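Local coordinates for cellulase (Soil metagenome, PDB 5I2U), which probably cleaves the beta-1,4-glucosidic bonds of cellulose, as a halotolerant glycoside hydrolase of family 5 built on a TIM barrel, at residues C85-A90 against S280-S285; W199-H204 against A230-R235; Y219-Y224 against V246-C251. All blocks are in the same frame, centred on the assembly; numbering follows the deposited sequence. Where two conformers were deposited one is given.

Contact 1. Residues C85-A90 against S280-S285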
loop_
_atom_site.group_PDB
_atom_site.type_symbol
_atom_site.label_atom_id
_atom_site.label_comp_id
_atom_site.label_asym_id
_atom_site.label_seq_id
_atom_site.Cartn_x
_atom_site.Cartn_y
_atom_site.Cartn_z
ATOM N N CYS A 85 -4.291 0.553 12.900
ATOM C CA CYS A 85 -4.287 0.552 11.446
ATOM C C CYS A 85 -5.728 0.492 10.941
ATOM O O CYS A 85 -6.543 -0.312 11.423
ATOM C CB CYS A 85 -3.481 -0.621 10.879
ATOM S SG CYS A 85 -1.714 -0.575 11.264
ATOM N N THR A 86 -6.043 1.397 10.019
ATOM C CA THR A 86 -7.298 1.383 9.280
ATOM C C THR A 86 -7.109 0.737 7.925
ATOM O O THR A 86 -8.095 0.469 7.222
ATOM C CB THR A 86 -7.868 2.814 9.117
ATOM O OG1 THR A 86 -6.846 3.715 8.641
ATOM C CG2 THR A 86 -8.391 3.314 10.454
ATOM N N VAL A 87 -5.845 0.522 7.539
ATOM C CA VAL A 87 -5.506 -0.223 6.352
ATOM C C VAL A 87 -4.305 -1.146 6.635
ATOM O O VAL A 87 -3.450 -0.829 7.448
ATOM C CB VAL A 87 -5.240 0.725 5.144
ATOM C CG1 VAL A 87 -3.969 1.540 5.329
ATOM C CG2 VAL A 87 -5.185 -0.057 3.836
ATOM N N VAL A 88 -4.279 -2.291 5.956
ATOM C CA VAL A 88 -3.145 -3.218 5.977
ATOM C C VAL A 88 -2.809 -3.610 4.554
ATOM O O VAL A 88 -3.694 -3.830 3.742
ATOM C CB VAL A 88 -3.410 -4.462 6.846
ATOM C CG1 VAL A 88 -3.448 -4.020 8.286
ATOM C CG2 VAL A 88 -4.712 -5.156 6.477
ATOM N N ARG A 89 -1.526 -3.658 4.236
ATOM C CA ARG A 89 -1.104 -3.967 2.868
ATOM C C ARG A 89 -0.419 -5.308 2.860
ATOM O O ARG A 89 0.454 -5.573 3.704
ATOM C CB ARG A 89 -0.197 -2.850 2.339
ATOM C CG ARG A 89 0.358 -3.010 0.931
ATOM C CD ARG A 89 1.054 -1.700 0.574
ATOM N NE ARG A 89 1.705 -1.601 -0.738
ATOM C CZ ARG A 89 3.022 -1.630 -0.980
ATOM N NH1 ARG A 89 3.918 -1.867 -0.011
ATOM N NH2 ARG A 89 3.454 -1.455 -2.224
ATOM N N ALA A 90 -0.855 -6.153 1.929
ATOM C CA ALA A 90 -0.294 -7.479 1.716
ATOM C C ALA A 90 0.631 -7.421 0.509
ATOM O O ALA A 90 0.171 -7.297 -0.628
ATOM C CB ALA A 90 -1.411 -8.499 1.498
ATOM N N SER A 280 -3.896 9.421 1.953
ATOM C CA SER A 280 -3.787 8.197 2.748
ATOM C C SER A 280 -2.366 7.649 2.683
ATOM O O SER A 280 -1.675 7.859 1.689
ATOM C CB SER A 280 -4.785 7.144 2.274
ATOM O OG SER A 280 -6.097 7.502 2.651
ATOM N N TRP A 281 -1.918 6.981 3.751
ATOM C CA TRP A 281 -0.534 6.461 3.805
ATOM C C TRP A 281 -0.351 5.124 4.524
ATOM O O TRP A 281 -1.064 4.805 5.460
ATOM C CB TRP A 281 0.452 7.510 4.341
ATOM C CG TRP A 281 0.107 8.150 5.631
ATOM C CD1 TRP A 281 -0.609 9.298 5.806
ATOM C CD2 TRP A 281 0.482 7.709 6.944
ATOM N NE1 TRP A 281 -0.725 9.594 7.146
ATOM C CE2 TRP A 281 -0.066 8.637 7.872
ATOM C CE3 TRP A 281 1.218 6.612 7.432
ATOM C CZ2 TRP A 281 0.113 8.515 9.259
ATOM C CZ3 TRP A 281 1.398 6.479 8.821
ATOM C CH2 TRP A 281 0.844 7.430 9.715
ATOM N N VAL A 282 0.620 4.360 4.048
ATOM C CA VAL A 282 0.936 3.035 4.568
ATOM C C VAL A 282 2.443 2.953 4.804
ATOM O O VAL A 282 3.247 3.104 3.865
ATOM C CB VAL A 282 0.484 1.931 3.597
ATOM C CG1 VAL A 282 0.481 0.569 4.278
ATOM C CG2 VAL A 282 -0.912 2.235 3.040
ATOM N N ALA A 283 2.826 2.705 6.057
ATOM C CA ALA A 283 4.251 2.639 6.431
ATOM C C ALA A 283 4.835 1.232 6.211
ATOM O O ALA A 283 4.164 0.232 6.502
ATOM C CB ALA A 283 4.430 3.079 7.868
ATOM N N TRP A 284 6.085 1.178 5.735
ATOM C CA TRP A 284 6.838 -0.072 5.417
ATOM C C TRP A 284 8.057 -0.254 6.346
ATOM O O TRP A 284 8.803 0.710 6.532
ATOM C CB TRP A 284 7.332 0.043 3.983
ATOM C CG TRP A 284 8.213 -1.062 3.449
ATOM C CD1 TRP A 284 9.570 -1.183 3.596
ATOM C CD2 TRP A 284 7.793 -2.179 2.666
ATOM N NE1 TRP A 284 10.013 -2.318 2.971
ATOM C CE2 TRP A 284 8.949 -2.947 2.384
ATOM C CE3 TRP A 284 6.549 -2.628 2.199
ATOM C CZ2 TRP A 284 8.901 -4.128 1.626
ATOM C CZ3 TRP A 284 6.502 -3.792 1.440
ATOM C CH2 TRP A 284 7.676 -4.525 1.152
ATOM N N SER A 285 8.337 -1.432 6.925
ATOM C CA SER A 285 7.588 -2.687 6.798
ATOM C C SER A 285 7.519 -3.408 8.127
ATOM O O SER A 285 8.457 -3.333 8.961
ATOM C CB SER A 285 8.235 -3.643 5.778
ATOM O OG SER A 285 9.594 -3.921 6.064
#
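R89 and W284 meet at the arginine's NH1, which lies 3.5 Å from the indole carbon CE3 of W284 and just as near to its neighbour CZ3. CE3 sits at the edge of the guanidinium, in its plane, and the two planes stand 67° apart, so the charged group is not laid flat on the indole. Closer to the backbone the contact is purely apolar. CB of R89 rests 4.0 Å from CG1 of V282, while the other methyl of V282, CG2, takes up CG1 of V87 at 3.9 Å, the two valine side chains crossing at about a right angle. The two methyls of V282 thus touch two residues of strand 87-93, one each.

These pairs lie inside the parallel eight-stranded barrel. Strands 87-93 and 281-286 are its second and eighth, separated in the sheet by strand 57-61; the short segments approach to 7.9 Å between axes and diverge by 49°. At that spacing it is side chains pointing inward, rather than backbone pairing, that join the strands.

What positions the polar end lies one shell further out. With CG opposite the backbone N (chi1 179°) and the chain extended as far as NE, R89 carries its guanidinium into a ring of acceptors: E159 at NE, E250 and S60 at NH1, D128 and N162 at NH2. Three carboxylates so placed would be expected to stabilise its positive charge and fix its rotation. The indole of W284 meets the ring of H130 nearly parallel, and CB of S285, which follows through a cis peptide bond, lies 3.3 Å above the indole plane, offset toward its rim.

Contact 2. Residues W199-H204 against A230-R235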
loop_
_atom_site.group_PDB
_atom_site.type_symbol
_atom_site.label_atom_id
_atom_site.label_comp_id
_atom_site.label_asym_id
_atom_site.label_seq_id
_atom_site.Cartn_x
_atom_site.Cartn_y
_atom_site.Cartn_z
ATOM N N TRP A 199 9.818 3.956 -9.143
ATOM C CA TRP A 199 9.328 3.609 -7.806
ATOM C C TRP A 199 8.185 4.513 -7.377
ATOM O O TRP A 199 8.171 5.034 -6.266
ATOM C CB TRP A 199 10.509 3.608 -6.812
ATOM C CG TRP A 199 11.637 2.781 -7.349
ATOM C CD1 TRP A 199 11.718 1.416 -7.348
ATOM C CD2 TRP A 199 12.804 3.252 -8.046
ATOM N NE1 TRP A 199 12.880 1.011 -7.953
ATOM C CE2 TRP A 199 13.567 2.116 -8.393
ATOM C CE3 TRP A 199 13.289 4.523 -8.386
ATOM C CZ2 TRP A 199 14.790 2.207 -9.070
ATOM C CZ3 TRP A 199 14.508 4.623 -9.057
ATOM C CH2 TRP A 199 15.247 3.464 -9.394
ATOM N N ASP A 200 7.226 4.689 -8.284
ATOM C CA ASP A 200 6.087 5.590 -8.088
ATOM C C ASP A 200 6.520 7.030 -7.738
ATOM O O ASP A 200 5.974 7.640 -6.814
ATOM C CB ASP A 200 5.115 5.037 -7.046
ATOM C CG ASP A 200 4.866 3.548 -7.214
ATOM O OD1 ASP A 200 4.501 3.124 -8.336
ATOM O OD2 ASP A 200 5.040 2.802 -6.223
ATOM N N GLN A 201 7.505 7.552 -8.477
ATOM C CA GLN A 201 7.920 8.964 -8.377
ATOM C C GLN A 201 7.522 9.816 -9.589
ATOM O O GLN A 201 7.497 11.035 -9.487
ATOM C CB GLN A 201 9.431 9.063 -8.171
ATOM C CG GLN A 201 9.920 8.491 -6.842
ATOM C CD GLN A 201 11.424 8.316 -6.788
ATOM O OE1 GLN A 201 12.162 8.950 -7.543
ATOM N NE2 GLN A 201 11.887 7.436 -5.909
ATOM N N ASP A 202 7.170 9.190 -10.714
ATOM C CA ASP A 202 6.897 9.926 -11.957
ATOM C C ASP A 202 5.429 10.297 -12.134
ATOM O O ASP A 202 4.839 10.037 -13.173
ATOM C CB ASP A 202 7.405 9.137 -13.166
ATOM C CG ASP A 202 8.900 8.960 -13.148
ATOM O OD1 ASP A 202 9.565 9.673 -12.374
ATOM O OD2 ASP A 202 9.423 8.108 -13.900
ATOM N N LEU A 203 4.871 10.956 -11.124
ATOM C CA LEU A 203 3.502 11.446 -11.180
ATOM C C LEU A 203 3.330 12.568 -12.200
ATOM O O LEU A 203 2.257 12.711 -12.777
ATOM C CB LEU A 203 3.052 11.944 -9.802
ATOM C CG LEU A 203 2.928 10.916 -8.681
ATOM C CD1 LEU A 203 2.657 11.645 -7.380
ATOM C CD2 LEU A 203 1.831 9.905 -8.963
ATOM N N HIS A 204 4.362 13.393 -12.368
ATOM C CA HIS A 204 4.427 14.387 -13.455
ATOM C C HIS A 204 4.238 13.810 -14.886
ATOM O O HIS A 204 3.680 14.497 -15.747
ATOM C CB HIS A 204 5.736 15.189 -13.375
ATOM C CG HIS A 204 6.952 14.428 -13.810
ATOM N ND1 HIS A 204 7.248 13.158 -13.357
ATOM C CD2 HIS A 204 7.961 14.771 -14.643
ATOM C CE1 HIS A 204 8.374 12.746 -13.907
ATOM N NE2 HIS A 204 8.827 13.707 -14.691
ATOM N N ALA A 230 12.318 17.557 -0.614
ATOM C CA ALA A 230 11.089 18.328 -0.884
ATOM C C ALA A 230 10.529 18.261 -2.307
ATOM O O ALA A 230 9.322 18.369 -2.490
ATOM C CB ALA A 230 11.298 19.790 -0.482
ATOM N N TRP A 231 11.392 18.076 -3.304
ATOM C CA TRP A 231 10.950 17.982 -4.698
ATOM C C TRP A 231 9.780 17.002 -4.913
ATOM O O TRP A 231 8.816 17.336 -5.615
ATOM C CB TRP A 231 12.115 17.637 -5.630
ATOM C CG TRP A 231 12.819 16.332 -5.360
ATOM C CD1 TRP A 231 13.903 16.134 -4.548
ATOM C CD2 TRP A 231 12.511 15.053 -5.930
ATOM N NE1 TRP A 231 14.281 14.817 -4.571
ATOM C CE2 TRP A 231 13.444 14.128 -5.408
ATOM C CE3 TRP A 231 11.535 14.598 -6.830
ATOM C CZ2 TRP A 231 13.430 12.768 -5.754
ATOM C CZ3 TRP A 231 11.521 13.242 -7.173
ATOM C CH2 TRP A 231 12.466 12.349 -6.636
ATOM N N LEU A 232 9.842 15.834 -4.267
ATOM C CA LEU A 232 8.842 14.783 -4.456
ATOM C C LEU A 232 7.449 15.195 -3.947
ATOM O O LEU A 232 6.426 14.864 -4.570
ATOM C CB LEU A 232 9.318 13.479 -3.800
ATOM C CG LEU A 232 8.469 12.207 -3.945
ATOM C CD1 LEU A 232 8.015 11.960 -5.377
ATOM C CD2 LEU A 232 9.239 10.991 -3.427
ATOM N N ARG A 233 7.414 15.925 -2.827
ATOM C CA ARG A 233 6.167 16.523 -2.317
ATOM C C ARG A 233 5.598 17.585 -3.265
ATOM O O ARG A 233 4.377 17.669 -3.449
ATOM C CB ARG A 233 6.395 17.164 -0.958
ATOM C CG ARG A 233 6.706 16.197 0.169
ATOM C CD ARG A 233 6.592 16.908 1.518
ATOM N NE ARG A 233 7.666 17.887 1.721
ATOM C CZ ARG A 233 8.863 17.640 2.258
ATOM N NH1 ARG A 233 9.209 16.418 2.683
ATOM N NH2 ARG A 233 9.738 18.639 2.379
ATOM N N ASP A 234 6.497 18.384 -3.851
ATOM C CA ASP A 234 6.129 19.454 -4.794
ATOM C C ASP A 234 5.611 18.866 -6.105
ATOM O O ASP A 234 4.579 19.316 -6.628
ATOM C CB ASP A 234 7.329 20.366 -5.094
ATOM C CG ASP A 234 7.776 21.175 -3.889
ATOM O OD1 ASP A 234 6.923 21.577 -3.071
ATOM O OD2 ASP A 234 8.986 21.453 -3.781
ATOM N N ARG A 235 6.330 17.861 -6.618
ATOM C CA ARG A 235 5.863 17.086 -7.766
ATOM C C ARG A 235 4.493 16.456 -7.514
ATOM O O ARG A 235 3.619 16.518 -8.375
ATOM C CB ARG A 235 6.844 15.987 -8.113
ATOM C CG ARG A 235 6.440 15.204 -9.347
ATOM C CD ARG A 235 7.459 14.134 -9.666
ATOM N NE ARG A 235 8.713 14.700 -10.135
ATOM C CZ ARG A 235 9.759 13.983 -10.543
ATOM N NH1 ARG A 235 9.719 12.648 -10.541
ATOM N NH2 ARG A 235 10.863 14.611 -10.956
#
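R235 reaches from helix 230-241 to Q201, D202 and H204, and its guanidinium is engaged both in its plane and across its faces. The polar contacts centre on NH1. It donates an almost straight bond (170°) to the backbone O of Q201 at 2.9 Å; the acceptor lies in the guanidinium plane, although NH1 stands well above the plane of the carbonyl. The same oxygen receives a weak bond from L203 N, closing the inverse gamma turn centred on D202. OD1 of D202 adds a long salt bridge, 3.5 Å to NH1 of R235, while its OD2 bonds to H198.

Flat groups supply the second kind of contact. A bend at chi3 (-70°) turns the guanidinium of R235 onto the ring of H204, centres 4.0 Å apart and planes at 26°. CZ3 of W231, one helical turn back, lies over the opposite face. OE1 of Q201 in turn meets the rim of the W231 indole in its plane, 3.5 Å from CH2.

Apolar packing is slighter: CG of Q201 touches CD1 of L232 at 4.2 Å. Together these contacts join helix 230-241 to the turn leading into helix 203-208, outside the barrel strands.

With a guanidinium stacked on it and its buried ND1 lacking any modelled partner, H204 is probably neutral, whereas D202 probably helps to balance the charge of R235.

Contact 3. Residues Y219-Y224 against V246-C251. With PO4 (phosphate ion), chain J.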
loop_
_atom_site.group_PDB
_atom_site.type_symbol
_atom_site.label_atom_id
_atom_site.label_comp_id
_atom_site.label_asym_id
_atom_site.label_seq_id
_atom_site.Cartn_x
_atom_site.Cartn_y
_atom_site.Cartn_z
ATOM N N TYR A 219 -3.404 6.980 -8.089
ATOM C CA TYR A 219 -2.021 6.747 -8.459
ATOM C C TYR A 219 -1.149 6.715 -7.206
ATOM O O TYR A 219 -1.359 7.502 -6.282
ATOM C CB TYR A 219 -1.576 7.824 -9.439
ATOM C CG TYR A 219 -2.389 7.786 -10.718
ATOM C CD1 TYR A 219 -2.018 6.955 -11.778
ATOM C CD2 TYR A 219 -3.557 8.539 -10.848
ATOM C CE1 TYR A 219 -2.762 6.919 -12.942
ATOM C CE2 TYR A 219 -4.308 8.513 -12.017
ATOM C CZ TYR A 219 -3.908 7.701 -13.059
ATOM O OH TYR A 219 -4.663 7.653 -14.212
ATOM N N THR A 220 -0.193 5.788 -7.161
ATOM C CA THR A 220 0.607 5.636 -5.969
ATOM C C THR A 220 1.805 6.551 -5.999
ATOM O O THR A 220 2.275 6.976 -7.071
ATOM C CB THR A 220 1.002 4.177 -5.683
ATOM O OG1 THR A 220 1.773 3.659 -6.763
ATOM C CG2 THR A 220 -0.248 3.320 -5.476
ATOM N N MET A 221 2.270 6.883 -4.799
ATOM C CA MET A 221 3.538 7.570 -4.613
ATOM C C MET A 221 4.232 6.913 -3.442
ATOM O O MET A 221 3.592 6.659 -2.431
ATOM C CB MET A 221 3.313 9.067 -4.357
ATOM C CG MET A 221 4.581 9.905 -4.390
ATOM S SD MET A 221 5.434 10.048 -2.801
ATOM C CE MET A 221 4.342 11.174 -1.935
ATOM N N HIS A 222 5.522 6.615 -3.592
ATOM C CA HIS A 222 6.340 6.058 -2.517
ATOM C C HIS A 222 7.481 7.004 -2.142
ATOM O O HIS A 222 8.204 7.491 -3.008
ATOM C CB HIS A 222 6.922 4.707 -2.922
ATOM C CG HIS A 222 5.900 3.619 -3.078
ATOM N ND1 HIS A 222 6.256 2.317 -3.330
ATOM C CD2 HIS A 222 4.547 3.629 -3.013
ATOM C CE1 HIS A 222 5.169 1.571 -3.415
ATOM N NE2 HIS A 222 4.118 2.344 -3.230
ATOM N N PHE A 223 7.630 7.270 -0.846
ATOM C CA PHE A 223 8.736 8.093 -0.356
ATOM C C PHE A 223 9.424 7.430 0.832
ATOM O O PHE A 223 8.800 6.701 1.587
ATOM C CB PHE A 223 8.250 9.498 0.028
ATOM C CG PHE A 223 7.430 9.533 1.280
ATOM C CD1 PHE A 223 8.042 9.588 2.532
ATOM C CD2 PHE A 223 6.049 9.518 1.218
ATOM C CE1 PHE A 223 7.287 9.603 3.690
ATOM C CE2 PHE A 223 5.292 9.535 2.373
ATOM C CZ PHE A 223 5.906 9.580 3.610
ATOM N N TYR A 224 10.699 7.760 1.003
ATOM C CA TYR A 224 11.536 7.324 2.111
ATOM C C TYR A 224 12.217 8.588 2.588
ATOM O O TYR A 224 13.025 9.186 1.868
ATOM C CB TYR A 224 12.493 6.216 1.688
ATOM C CG TYR A 224 11.724 4.930 1.633
ATOM C CD1 TYR A 224 10.959 4.604 0.510
ATOM C CD2 TYR A 224 11.640 4.101 2.746
ATOM C CE1 TYR A 224 10.177 3.452 0.480
ATOM C CE2 TYR A 224 10.875 2.945 2.719
ATOM C CZ TYR A 224 10.141 2.628 1.583
ATOM O OH TYR A 224 9.383 1.491 1.557
ATOM N N VAL A 246 -3.876 10.771 -5.511
ATOM C CA VAL A 246 -2.625 10.221 -4.983
ATOM C C VAL A 246 -2.839 9.469 -3.664
ATOM O O VAL A 246 -3.368 10.025 -2.702
ATOM C CB VAL A 246 -1.603 11.345 -4.737
ATOM C CG1 VAL A 246 -0.319 10.797 -4.103
ATOM C CG2 VAL A 246 -1.306 12.068 -6.047
ATOM N N PHE A 247 -2.409 8.211 -3.634
ATOM C CA PHE A 247 -2.465 7.364 -2.444
ATOM C C PHE A 247 -1.043 6.872 -2.208
ATOM O O PHE A 247 -0.456 6.231 -3.080
ATOM C CB PHE A 247 -3.414 6.190 -2.715
ATOM C CG PHE A 247 -3.748 5.348 -1.508
ATOM C CD1 PHE A 247 -2.784 4.558 -0.887
ATOM C CD2 PHE A 247 -5.052 5.302 -1.026
ATOM C CE1 PHE A 247 -3.112 3.780 0.217
ATOM C CE2 PHE A 247 -5.379 4.527 0.073
ATOM C CZ PHE A 247 -4.407 3.757 0.691
ATOM N N VAL A 248 -0.489 7.161 -1.034
ATOM C CA VAL A 248 0.846 6.664 -0.650
ATOM C C VAL A 248 0.726 5.211 -0.137
ATOM O O VAL A 248 0.420 4.973 1.036
ATOM C CB VAL A 248 1.491 7.598 0.396
ATOM C CG1 VAL A 248 2.783 7.014 0.956
ATOM C CG2 VAL A 248 1.749 8.969 -0.229
ATOM N N SER A 249 0.931 4.241 -1.031
ATOM C CA SER A 249 0.750 2.824 -0.687
ATOM C C SER A 249 1.986 2.233 0.003
ATOM O O SER A 249 1.928 1.125 0.552
ATOM C CB SER A 249 0.371 2.003 -1.924
ATOM O OG SER A 249 1.383 2.054 -2.902
ATOM N N GLU A 250 3.096 2.969 -0.020
ATOM C CA GLU A 250 4.283 2.552 0.708
ATOM C C GLU A 250 5.138 3.752 1.035
ATOM O O GLU A 250 5.397 4.587 0.161
ATOM C CB GLU A 250 5.095 1.594 -0.143
ATOM C CG GLU A 250 6.166 0.848 0.608
ATOM C CD GLU A 250 7.024 0.052 -0.332
ATOM O OE1 GLU A 250 6.507 -0.927 -0.924
ATOM O OE2 GLU A 250 8.206 0.423 -0.479
ATOM N N CYS A 251 5.558 3.853 2.288
ATOM C CA CYS A 251 6.492 4.885 2.688
ATOM C C CYS A 251 7.232 4.528 3.951
ATOM O O CYS A 251 6.829 3.631 4.699
ATOM C CB CYS A 251 5.786 6.246 2.872
ATOM S SG CYS A 251 4.560 6.356 4.196
HETATM P P PO4 J . -5.475 13.403 -2.637
HETATM O O1 PO4 J . -4.776 12.621 -1.565
HETATM O O2 PO4 J . -4.662 14.624 -3.003
HETATM O O3 PO4 J . -6.827 13.825 -2.111
HETATM O O4 PO4 J . -5.600 12.523 -3.854
#
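F247 N donates to Y219 O at 2.9 Å, and M221 N to F247 O over a longer, more bent 3.3 Å: here the two parallel strands are paired through their backbones. At this end V246 N also donates to O4 of a phosphate, 3.0 Å away and probably from the crystallisation liquor. Beyond, the backbone pairing loosens as the second strand turns a corner at E250, and side chains take over. CB of E250 sits squarely over the face of the H222 ring, 3.3 Å from its centroid, a CH-pi contact, while at the ring's edge NE2 of H222 donates in plane to S249 OG (2.8 Å, 159°), also bonded to E159. CB of C251 lies over the F223 ring, offset toward its rim, 3.5 Å from the centroid.

With CG beside the backbone N (chi1 -67°), the H222 ring spans S249 and E163, the latter bonded to ND1. A leucine here would probably leave S249 OG with E159 but without the ring N-H, E163 without this partner, and E250 CB without its flat seat.

Y224 OH donates to E250 OE2 at 2.6 Å, on the anti side of the carboxylate; a bound glycerol reaches the same oxygen, and R89 holds OE1. E250, on strand seven of this TIM barrel, stands where family 5 enzymes carry their nucleophile, so this end probably belongs to the catalytic cleft.

How the contacts relate
From the N terminus, the chain enters the barrel's second strand at 85-90, which waits for almost two hundred residues before contact 1 closes its loop with the eighth strand at 280-285. Both other contacts nest inside that span. They cross each other: 199-204 comes first, then strand segment 219-224, then 230-235 closes contact 2, and 246-251 closes contact 3 last. Contact 2 thus ties outer helical elements together, whereas contact 3 joins the strands on either side of helix 230-241 in a beta-alpha-beta unit. Contacts 1 and 3 touch directly through R89 with E250 and W284 with C251, and D200 of contact 2 packs on H222 and T220.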